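Local atomic coordinates of adenosine deaminase 1 (Arthrobacter aurescens, PDB entry 3RYS), a protein that probably catalyses the zinc-dependent hydrolytic deamination of adenine to hypoxanthine, a step of purine salvage and nitrogen catabolism. Residues R196-G201 and L216-I221; I168-A173 and R184-A189; F32-R37 and E76-D81; A68-L73 and Q105-R110. One frame throughout, in Å; residues are numbered along the deposited sequence.

Contact 1: R196-G201 and L216-I221; sequences RIAHAG and LHVERI. With ZN (zinc ion), chain C; ADE (adenine), chain D.
R196 of strand 195-200 meets E219, in the loop entering strand 220-221, at the point where this beta-alpha-beta crossover of the TIM barrel, strand 195-200, helix 206-214 and strand 220-221, comes back to the sheet. The chain of E219 shows how. Its CB lies 3.4 Å from R196 O, and CG comes within 3.3 Å of R196 O, because CG stands beside the backbone N and anti to the carbonyl carbon (chi1 -38°). Beyond CG the chain is extended and crosses a face of the R196 guanidinium; CD lies over that face, nearest to NH2, with the two flat groups stacked 28° apart. At the tip, OE1 takes the backbone N of R196 at 3.2 Å on its anti lone pair. The same OE1 is 3.4 Å from R196 NH2, a salt bridge of charge alone, since it lies well out of the guanidinium plane; OE2 is paired with R195. The backbone replies with a nearly straight bond from E219 N to R196 O, 2.6 Å (167°), while R196 NE turns back to L194. An alanine at E219 would keep that backbone bond but would probably cost R196 N its acceptor and leave the guanidinium charges of R195 and R196 without their shared carboxylate. Further along strand 195-200, apolar contacts take over: V218 CG1 meets A198 CB, and I221 CG2 lies 4.0 Å from A200 CB. Between those alanines H199 turns away from the partner strand, and its NE2 binds the zinc at 2.3 Å, alongside H19, H21 and D280.

Contact 2: I168-A173 and R184-A189; sequences IGLDSA and RLYQRA. With ADE (adenine), chain D.
The hydroxyl of Y186 reaches the strand beside L170 and continues to the next one, where OH is hydrogen-bonded to I197 O. On the way OH lies 3.2 Å from L170 CB, which sits at the edge of the phenol near its plane. G169 O is 3.4 Å from Y186 OH, but the angle is too poor for a bond. With L170 CG anti to the backbone N (chi1 -160°), CG stays 4.0 Å from Y186 OH, leaving CB the nearer atom. I168 works with both branches: CG2 slides along Y186, 4.2 Å from CZ, and CD1 rests on A189 CB one turn further up the helix. Just past the end of the strand the backbone serves the ligand, S172 N donating to N3 of adenine at 2.9 Å, with D171 CB against the same base. The segment axes pass 10.0 Å apart at 161°, nearly antiparallel, as expected for a barrel helix running back along its strand. Helix 183-191 thus covers strand 167-171 from outside, with Y186 also packing on R196 and A198 of strand 195-200, while I168 also meets F142 of strand 135-143 and L155 of helix 148-160.

Contact 3: F32-R37 and E76-D81; sequences FALAER and EQDFTD
R37, whose CB points toward the facing helix, sets CG anti to the backbone N (chi1 -161°) and then bends at chi3 (72°), which presents the edge of its guanidinium to D78 and D81. Both aspartates place CG beside the backbone N and, about one helical turn apart, both reach the NH2 corner of the same guanidinium. NH2 is the shared donor. It gives an almost straight bond of 3.0 Å to D78 OD1 and a more bent one of 2.6 Å to D81 OD2. NH1 adds the most bent bond, to D81 OD2 at 2.9 Å, making the grip on D81 end-on, two nitrogens to one oxygen. All three bonds run close to the guanidinium plane, yet the two carboxylates are turned differently: that of D78 is nearly coplanar with the arginine, and that of D81 is inclined by about 47°. Three bonds in one plane would fix the rotation of the guanidinium. Alongside, Q77 CG approaches R37 NH2 to 3.6 Å. L34 CD2 lies beside D78 OD1, at the apolar border of the cluster. The other oxygen of D78, OD2, accepts the backbone N of Q74 and of T75, so this residue ties the start of its own helix as well as holding R37. The network thus runs from the buried carboxylate of D78 out to the exposed R37 and the partly exposed D81. The contact is a salt-bridge network between antiparallel helices 28-37 and 76-92, on the flank of the TIM barrel and away from the annotated sites.

Contact 4: A68-L73 and Q105-R110; sequences ANMAVL and QAHTSR
M70, A106 and H107, all buried, form the apolar half of this contact, R110 the half that borders solvent. On the buried side the extended chain of M70 brings SD against A106 CB at 3.3 Å and across H107 at about a right angle. The sulfur stands 4.4 Å from the centroid of the imidazole, 48° off its normal, an oblique Met-aromatic contact. L73 CD1 meets the same ring at H107 NE2, 4.0 Å away, and H107 is held from another direction by F79, edge to face. The partly exposed side is polar, resting on the guanidinium of R110 and backbone oxygens. R110, bent at chi3 (45°), brings its guanidinium to the end of the opposite segment, where NH2 donates to L73 O at 2.6 Å. That oxygen lies in the guanidinium plane, although the donor stands above the plane of the carbonyl. M70 O sits over a face of the guanidinium and is not bonded to it, and NH1 has a weak bond to A106 O of its own segment. A leucine in place of R110 would probably leave L73 O without this donor and the turn after helix 59-69 less firmly tied to helix 104-108. Helix 59-69, just before M70, carries the pocket residues L59, F62, L63 and Y66, and the M70 side chain is about 7 Å from the bound adenine at nearest atoms, consistent with the M70 end being second-shell packing near the adenine pocket of a TIM-barrel deaminase.

Contacts 1 and 2 are successive units of one barrel wall: their centres are 9 Å apart, strands 167-171 and 195-200 are neighbours, and H199 N lies 2.9 Å from L170 O. Both end at the active site, contact 1 through a zinc ligand and contact 2 through the adenine pocket. Contacts 3 and 4 make a second pair, 12 Å between centres, whose segments alternate along the chain and meet where F79 CE1 is 3.7 Å from H107 NE2. Contact 4 approaches contact 2 to about 7 Å between nearest atoms, without touching, whereas contacts 1 and 3 are about 31 Å apart, centre to centre, on opposite sides of the chain's centre.

Contact 1: R196-G201 and L216-I221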
# COMPACT_ATOMS: atom_id res chain seq x y z
N ARG A 196 12.75 0.73 5.48
CA ARG A 196 11.99 -0.40 6.00
C ARG A 196 10.55 -0.07 6.38
O ARG A 196 10.30 0.89 7.10
CB ARG A 196 12.71 -0.98 7.22
CG ARG A 196 13.99 -1.70 6.90
CD ARG A 196 15.07 -1.28 7.87
NE ARG A 196 15.60 0.03 7.51
CZ ARG A 196 15.91 0.97 8.39
NH1 ARG A 196 15.75 0.76 9.69
NH2 ARG A 196 16.39 2.13 7.96
N ILE A 197 9.62 -0.88 5.89
CA ILE A 197 8.24 -0.84 6.35
C ILE A 197 7.72 -2.26 6.53
O ILE A 197 8.32 -3.22 6.02
CB ILE A 197 7.33 -0.09 5.37
CG1 ILE A 197 7.25 -0.83 4.04
CG2 ILE A 197 7.82 1.33 5.17
CD1 ILE A 197 6.29 -0.22 3.05
N ALA A 198 6.62 -2.41 7.25
CA ALA A 198 6.05 -3.74 7.48
C ALA A 198 4.58 -3.67 7.85
O ALA A 198 4.16 -2.77 8.59
CB ALA A 198 6.84 -4.48 8.55
N HIS A 199 3.80 -4.62 7.34
CA HIS A 199 2.42 -4.77 7.75
C HIS A 199 2.36 -5.26 9.19
O HIS A 199 3.02 -6.23 9.55
CB HIS A 199 1.70 -5.77 6.84
CG HIS A 199 1.29 -5.19 5.52
ND1 HIS A 199 2.19 -4.56 4.69
CD2 HIS A 199 0.09 -5.16 4.90
CE1 HIS A 199 1.55 -4.16 3.60
NE2 HIS A 199 0.28 -4.51 3.70
N ALA A 200 1.58 -4.57 10.01
CA ALA A 200 1.42 -4.95 11.41
C ALA A 200 0.11 -4.42 12.00
O ALA A 200 -0.26 -3.27 11.79
CB ALA A 200 2.61 -4.46 12.24
N GLY A 201 -0.59 -5.28 12.73
CA GLY A 201 -1.78 -4.86 13.43
C GLY A 201 -3.02 -4.81 12.55
O GLY A 201 -4.00 -4.16 12.89
N LEU A 216 12.51 -5.43 13.87
CA LEU A 216 12.69 -5.16 12.45
C LEU A 216 13.11 -3.72 12.15
O LEU A 216 13.54 -3.41 11.04
CB LEU A 216 11.42 -5.50 11.66
CG LEU A 216 10.94 -6.96 11.68
CD1 LEU A 216 9.75 -7.12 10.75
CD2 LEU A 216 12.07 -7.91 11.28
N HIS A 217 12.96 -2.85 13.14
CA HIS A 217 13.35 -1.44 13.01
C HIS A 217 12.70 -0.73 11.82
O HIS A 217 13.33 0.10 11.17
CB HIS A 217 14.87 -1.31 12.93
CG HIS A 217 15.58 -1.84 14.14
ND1 HIS A 217 15.53 -1.22 15.37
CD2 HIS A 217 16.35 -2.94 14.31
CE1 HIS A 217 16.24 -1.91 16.24
NE2 HIS A 217 16.75 -2.97 15.62
N VAL A 218 11.43 -1.05 11.54
CA VAL A 218 10.73 -0.41 10.43
C VAL A 218 10.56 1.09 10.66
O VAL A 218 10.62 1.56 11.79
CB VAL A 218 9.35 -1.04 10.16
CG1 VAL A 218 9.50 -2.51 9.82
CG2 VAL A 218 8.43 -0.84 11.35
N GLU A 219 10.34 1.82 9.57
CA GLU A 219 10.23 3.27 9.64
C GLU A 219 8.78 3.75 9.59
O GLU A 219 8.49 4.90 9.91
CB GLU A 219 11.02 3.90 8.51
CG GLU A 219 12.31 3.17 8.26
CD GLU A 219 13.32 4.03 7.55
OE1 GLU A 219 13.77 3.62 6.46
OE2 GLU A 219 13.63 5.12 8.08
N ARG A 220 7.89 2.86 9.18
CA ARG A 220 6.46 3.11 9.35
C ARG A 220 5.64 1.82 9.37
O ARG A 220 6.03 0.83 8.76
CB ARG A 220 5.91 4.13 8.33
CG ARG A 220 6.35 3.94 6.89
CD ARG A 220 5.68 4.97 5.97
NE ARG A 220 5.58 4.47 4.60
CZ ARG A 220 6.26 4.97 3.57
NH1 ARG A 220 7.06 6.01 3.73
NH2 ARG A 220 6.10 4.44 2.37
N ILE A 221 4.54 1.84 10.11
CA ILE A 221 3.70 0.67 10.27
C ILE A 221 2.56 0.68 9.26
O ILE A 221 1.90 1.71 9.06
CB ILE A 221 3.11 0.59 11.69
CG1 ILE A 221 4.21 0.33 12.72
CG2 ILE A 221 2.05 -0.50 11.77
CD1 ILE A 221 4.78 -1.07 12.68
ZN ZN C . -1.56 -3.93 2.50
N9 ADE D . -1.02 -8.32 0.49
C8 ADE D . -1.61 -7.35 -0.28
N7 ADE D . -2.34 -6.48 0.39
C5 ADE D . -2.23 -6.92 1.70
C6 ADE D . -2.77 -6.44 2.92
N6 ADE D . -3.56 -5.37 2.98
N1 ADE D . -2.46 -7.11 4.05
C2 ADE D . -1.67 -8.19 3.97
N3 ADE D . -1.10 -8.73 2.90
C4 ADE D . -1.42 -8.05 1.79

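Contact 2: I168-A173 and R184-A189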
# COMPACT_ATOMS: atom_id res chain seq x y z
N ILE A 168 12.15 -1.97 1.68
CA ILE A 168 11.66 -3.33 1.77
C ILE A 168 10.39 -3.36 2.61
O ILE A 168 10.23 -2.56 3.53
CB ILE A 168 12.73 -4.24 2.39
CG1 ILE A 168 13.83 -4.50 1.37
CG2 ILE A 168 12.13 -5.54 2.88
CD1 ILE A 168 14.74 -5.65 1.75
N GLY A 169 9.48 -4.27 2.27
CA GLY A 169 8.21 -4.37 2.95
C GLY A 169 7.92 -5.78 3.39
O GLY A 169 8.69 -6.70 3.12
N LEU A 170 6.80 -5.96 4.08
CA LEU A 170 6.44 -7.26 4.63
C LEU A 170 4.92 -7.39 4.65
O LEU A 170 4.24 -6.67 5.36
CB LEU A 170 7.03 -7.40 6.04
CG LEU A 170 7.23 -8.77 6.72
CD1 LEU A 170 5.98 -9.19 7.47
CD2 LEU A 170 7.67 -9.85 5.74
N ASP A 171 4.38 -8.30 3.84
CA ASP A 171 2.94 -8.49 3.79
C ASP A 171 2.53 -9.97 3.69
O ASP A 171 3.29 -10.85 4.10
CB ASP A 171 2.31 -7.66 2.66
CG ASP A 171 2.85 -8.04 1.29
OD1 ASP A 171 3.64 -9.00 1.19
OD2 ASP A 171 2.47 -7.37 0.30
N SER A 172 1.34 -10.21 3.15
CA SER A 172 0.73 -11.54 3.12
C SER A 172 0.17 -11.94 4.50
O SER A 172 0.09 -11.11 5.41
CB SER A 172 1.70 -12.59 2.59
OG SER A 172 1.00 -13.75 2.18
N ALA A 173 -0.22 -13.21 4.65
CA ALA A 173 -0.92 -13.68 5.85
C ALA A 173 -0.20 -13.37 7.16
O ALA A 173 0.85 -13.94 7.46
CB ALA A 173 -1.20 -15.18 5.74
N ARG A 184 16.60 -11.26 10.37
CA ARG A 184 17.79 -11.33 9.52
C ARG A 184 17.58 -10.52 8.25
O ARG A 184 18.38 -9.64 7.91
CB ARG A 184 18.12 -12.78 9.15
CG ARG A 184 18.88 -13.59 10.21
CD ARG A 184 18.14 -13.67 11.54
NE ARG A 184 16.77 -14.17 11.40
CZ ARG A 184 16.01 -14.55 12.42
NH1 ARG A 184 16.49 -14.49 13.66
NH2 ARG A 184 14.77 -14.98 12.21
N LEU A 185 16.49 -10.83 7.55
CA LEU A 185 16.11 -10.12 6.34
C LEU A 185 16.21 -8.60 6.49
O LEU A 185 16.79 -7.93 5.64
CB LEU A 185 14.69 -10.51 5.93
CG LEU A 185 14.05 -9.71 4.80
CD1 LEU A 185 14.78 -9.97 3.49
CD2 LEU A 185 12.57 -10.06 4.67
N TYR A 186 15.65 -8.06 7.57
CA TYR A 186 15.69 -6.61 7.79
C TYR A 186 17.06 -6.08 8.19
O TYR A 186 17.42 -4.95 7.86
CB TYR A 186 14.60 -6.17 8.77
CG TYR A 186 13.26 -6.00 8.10
CD1 TYR A 186 12.72 -4.74 7.89
CD2 TYR A 186 12.56 -7.11 7.65
CE1 TYR A 186 11.50 -4.59 7.25
CE2 TYR A 186 11.34 -6.97 7.01
CZ TYR A 186 10.81 -5.71 6.82
OH TYR A 186 9.60 -5.57 6.19
N GLN A 187 17.84 -6.90 8.90
CA GLN A 187 19.23 -6.55 9.17
C GLN A 187 19.99 -6.47 7.85
O GLN A 187 20.81 -5.58 7.65
CB GLN A 187 19.88 -7.56 10.11
CG GLN A 187 19.66 -7.25 11.59
CD GLN A 187 20.18 -8.35 12.51
OE1 GLN A 187 19.94 -9.54 12.28
NE2 GLN A 187 20.89 -7.95 13.56
N ARG A 188 19.69 -7.39 6.94
CA ARG A 188 20.27 -7.36 5.60
C ARG A 188 19.94 -6.07 4.87
O ARG A 188 20.82 -5.38 4.36
CB ARG A 188 19.79 -8.56 4.78
CG ARG A 188 20.83 -9.65 4.57
CD ARG A 188 21.62 -9.42 3.29
NE ARG A 188 22.10 -8.04 3.20
CZ ARG A 188 22.91 -7.59 2.25
NH1 ARG A 188 23.29 -6.32 2.27
NH2 ARG A 188 23.33 -8.39 1.28
N ALA A 189 18.65 -5.74 4.84
CA ALA A 189 18.16 -4.55 4.16
C ALA A 189 18.77 -3.26 4.70
O ALA A 189 19.20 -2.40 3.94
CB ALA A 189 16.64 -4.49 4.24
N9 ADE D . -1.02 -8.32 0.49
C8 ADE D . -1.61 -7.35 -0.28
N7 ADE D . -2.34 -6.48 0.39
C5 ADE D . -2.23 -6.92 1.70
C6 ADE D . -2.77 -6.44 2.92
N6 ADE D . -3.56 -5.37 2.98
N1 ADE D . -2.46 -7.11 4.05
C2 ADE D . -1.67 -8.19 3.97
N3 ADE D . -1.10 -8.73 2.90
C4 ADE D . -1.42 -8.05 1.79

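Contact 3: F32-R37 and E76-D81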
# COMPACT_ATOMS: atom_id res chain seq x y z
N PHE A 32 -8.77 -9.54 -17.81
CA PHE A 32 -9.25 -10.19 -19.03
C PHE A 32 -8.46 -9.79 -20.28
O PHE A 32 -8.30 -10.60 -21.19
CB PHE A 32 -10.74 -9.91 -19.22
CG PHE A 32 -11.63 -10.91 -18.54
CD1 PHE A 32 -11.74 -10.91 -17.16
CD2 PHE A 32 -12.34 -11.84 -19.27
CE1 PHE A 32 -12.55 -11.84 -16.52
CE2 PHE A 32 -13.15 -12.76 -18.65
CZ PHE A 32 -13.25 -12.76 -17.27
N ALA A 33 -7.97 -8.56 -20.31
CA ALA A 33 -7.20 -8.09 -21.46
C ALA A 33 -5.83 -8.77 -21.51
O ALA A 33 -5.37 -9.19 -22.57
CB ALA A 33 -7.05 -6.58 -21.42
N LEU A 34 -5.18 -8.86 -20.35
CA LEU A 34 -3.86 -9.49 -20.27
C LEU A 34 -3.96 -10.99 -20.48
O LEU A 34 -3.09 -11.60 -21.10
CB LEU A 34 -3.19 -9.16 -18.94
CG LEU A 34 -2.89 -7.67 -18.74
CD1 LEU A 34 -2.27 -7.41 -17.38
CD2 LEU A 34 -1.99 -7.16 -19.85
N ALA A 35 -5.03 -11.58 -19.96
CA ALA A 35 -5.30 -12.99 -20.20
C ALA A 35 -5.36 -13.23 -21.70
O ALA A 35 -4.75 -14.17 -22.22
CB ALA A 35 -6.61 -13.41 -19.54
N GLU A 36 -6.08 -12.37 -22.40
CA GLU A 36 -6.26 -12.51 -23.84
C GLU A 36 -4.94 -12.38 -24.58
O GLU A 36 -4.61 -13.19 -25.45
CB GLU A 36 -7.26 -11.49 -24.36
CG GLU A 36 -7.67 -11.71 -25.80
CD GLU A 36 -9.00 -11.08 -26.12
OE1 GLU A 36 -9.73 -10.71 -25.18
OE2 GLU A 36 -9.32 -10.95 -27.32
N ARG A 37 -4.18 -11.34 -24.24
CA ARG A 37 -2.89 -11.08 -24.87
C ARG A 37 -1.90 -12.22 -24.64
O ARG A 37 -1.01 -12.45 -25.46
CB ARG A 37 -2.31 -9.76 -24.34
CG ARG A 37 -1.22 -9.17 -25.22
CD ARG A 37 -1.04 -7.68 -24.94
NE ARG A 37 -0.40 -7.43 -23.65
CZ ARG A 37 -0.21 -6.22 -23.13
NH1 ARG A 37 -0.61 -5.14 -23.79
NH2 ARG A 37 0.38 -6.10 -21.95
N GLU A 76 7.14 -8.31 -19.38
CA GLU A 76 7.53 -6.99 -18.92
C GLU A 76 6.43 -5.99 -19.25
O GLU A 76 6.09 -5.14 -18.44
CB GLU A 76 8.85 -6.60 -19.59
CG GLU A 76 9.75 -5.72 -18.75
CD GLU A 76 11.21 -5.85 -19.13
OE1 GLU A 76 11.75 -6.98 -19.05
OE2 GLU A 76 11.83 -4.82 -19.49
N GLN A 77 5.86 -6.12 -20.45
CA GLN A 77 4.79 -5.23 -20.89
C GLN A 77 3.60 -5.31 -19.95
O GLN A 77 2.97 -4.30 -19.63
CB GLN A 77 4.38 -5.58 -22.33
CG GLN A 77 3.44 -4.57 -22.99
CD GLN A 77 3.99 -3.15 -22.98
OE1 GLN A 77 5.21 -2.94 -22.97
NE2 GLN A 77 3.10 -2.16 -22.98
N ASP A 78 3.29 -6.52 -19.49
CA ASP A 78 2.19 -6.74 -18.56
C ASP A 78 2.36 -5.92 -17.27
O ASP A 78 1.41 -5.29 -16.81
CB ASP A 78 2.07 -8.23 -18.22
CG ASP A 78 1.67 -9.06 -19.43
OD1 ASP A 78 1.02 -8.51 -20.34
OD2 ASP A 78 2.00 -10.27 -19.46
N PHE A 79 3.56 -5.94 -16.71
CA PHE A 79 3.83 -5.20 -15.49
C PHE A 79 3.79 -3.69 -15.71
O PHE A 79 3.22 -2.95 -14.91
CB PHE A 79 5.17 -5.63 -14.88
CG PHE A 79 5.15 -7.01 -14.29
CD1 PHE A 79 4.67 -7.21 -12.99
CD2 PHE A 79 5.58 -8.10 -15.02
CE1 PHE A 79 4.64 -8.49 -12.44
CE2 PHE A 79 5.54 -9.38 -14.48
CZ PHE A 79 5.08 -9.57 -13.18
N THR A 80 4.37 -3.25 -16.82
CA THR A 80 4.35 -1.84 -17.20
C THR A 80 2.92 -1.33 -17.34
O THR A 80 2.55 -0.32 -16.74
CB THR A 80 5.08 -1.61 -18.53
OG1 THR A 80 6.49 -1.82 -18.34
CG2 THR A 80 4.84 -0.20 -19.04
N ASP A 81 2.13 -2.03 -18.15
CA ASP A 81 0.72 -1.70 -18.34
C ASP A 81 -0.02 -1.55 -17.01
O ASP A 81 -0.76 -0.59 -16.81
CB ASP A 81 0.03 -2.75 -19.21
CG ASP A 81 0.38 -2.62 -20.68
OD1 ASP A 81 0.99 -1.60 -21.05
OD2 ASP A 81 0.05 -3.54 -21.45

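Contact 4: A68-L73 and Q105-R110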
# COMPACT_ATOMS: atom_id res chain seq x y z
N ALA A 68 -4.26 -15.41 -7.20
CA ALA A 68 -4.79 -16.09 -8.37
C ALA A 68 -4.74 -15.18 -9.59
O ALA A 68 -4.36 -15.61 -10.68
CB ALA A 68 -6.21 -16.54 -8.11
N ASN A 69 -5.11 -13.92 -9.39
CA ASN A 69 -5.20 -12.98 -10.50
C ASN A 69 -3.85 -12.63 -11.12
O ASN A 69 -3.78 -12.21 -12.28
CB ASN A 69 -5.94 -11.71 -10.06
CG ASN A 69 -7.44 -11.93 -9.95
OD1 ASN A 69 -8.17 -11.06 -9.47
ND2 ASN A 69 -7.90 -13.09 -10.39
N MET A 70 -2.78 -12.81 -10.35
CA MET A 70 -1.45 -12.48 -10.82
C MET A 70 -1.00 -13.36 -11.99
O MET A 70 0.01 -13.08 -12.63
CB MET A 70 -0.43 -12.59 -9.69
CG MET A 70 -0.62 -11.59 -8.57
SD MET A 70 0.72 -11.67 -7.37
CE MET A 70 0.06 -10.65 -6.06
N ALA A 71 -1.77 -14.41 -12.28
CA ALA A 71 -1.41 -15.37 -13.31
C ALA A 71 -1.34 -14.76 -14.71
O ALA A 71 -0.68 -15.32 -15.60
CB ALA A 71 -2.36 -16.55 -13.29
N VAL A 72 -2.01 -13.64 -14.92
CA VAL A 72 -2.02 -12.99 -16.23
C VAL A 72 -0.78 -12.13 -16.46
O VAL A 72 -0.52 -11.69 -17.58
CB VAL A 72 -3.28 -12.13 -16.45
CG1 VAL A 72 -4.54 -12.98 -16.32
CG2 VAL A 72 -3.31 -10.97 -15.47
N LEU A 73 -0.01 -11.90 -15.40
CA LEU A 73 1.21 -11.10 -15.49
C LEU A 73 2.40 -11.93 -15.93
O LEU A 73 3.10 -12.50 -15.10
CB LEU A 73 1.51 -10.46 -14.14
CG LEU A 73 0.47 -9.49 -13.58
CD1 LEU A 73 0.87 -9.04 -12.18
CD2 LEU A 73 0.30 -8.31 -14.52
N GLN A 105 8.19 -12.29 -4.93
CA GLN A 105 8.01 -13.74 -4.81
C GLN A 105 6.71 -14.25 -5.42
O GLN A 105 6.64 -15.39 -5.87
CB GLN A 105 8.09 -14.16 -3.34
CG GLN A 105 9.46 -14.03 -2.71
CD GLN A 105 9.38 -13.94 -1.19
OE1 GLN A 105 8.86 -12.97 -0.65
NE2 GLN A 105 9.90 -14.96 -0.51
N ALA A 106 5.67 -13.42 -5.45
CA ALA A 106 4.39 -13.84 -6.00
C ALA A 106 4.48 -14.02 -7.51
O ALA A 106 3.57 -14.56 -8.14
CB ALA A 106 3.30 -12.85 -5.65
N HIS A 107 5.59 -13.58 -8.09
CA HIS A 107 5.81 -13.73 -9.52
C HIS A 107 6.93 -14.73 -9.82
O HIS A 107 6.83 -15.50 -10.78
CB HIS A 107 6.08 -12.37 -10.17
CG HIS A 107 5.12 -11.31 -9.74
ND1 HIS A 107 5.50 -10.24 -8.96
CD2 HIS A 107 3.79 -11.18 -9.94
CE1 HIS A 107 4.44 -9.48 -8.72
NE2 HIS A 107 3.39 -10.03 -9.30
N THR A 108 7.97 -14.73 -9.01
CA THR A 108 9.06 -15.68 -9.19
C THR A 108 8.60 -17.10 -8.86
O THR A 108 9.17 -18.08 -9.37
CB THR A 108 10.31 -15.31 -8.34
OG1 THR A 108 9.98 -15.38 -6.95
CG2 THR A 108 10.80 -13.91 -8.68
N SER A 109 7.57 -17.21 -8.01
CA SER A 109 6.98 -18.50 -7.65
C SER A 109 6.14 -19.05 -8.79
O SER A 109 5.65 -20.18 -8.71
CB SER A 109 6.09 -18.37 -6.42
OG SER A 109 6.86 -18.14 -5.25
N ARG A 110 5.96 -18.25 -9.83
CA ARG A 110 5.15 -18.67 -10.97
C ARG A 110 6.05 -18.89 -12.17
O ARG A 110 5.57 -19.17 -13.27
CB ARG A 110 4.09 -17.63 -11.29
CG ARG A 110 2.96 -17.58 -10.29
CD ARG A 110 2.28 -16.22 -10.31
NE ARG A 110 2.04 -15.78 -11.67
CZ ARG A 110 2.58 -14.69 -12.21
NH1 ARG A 110 3.37 -13.90 -11.49
NH2 ARG A 110 2.30 -14.37 -13.46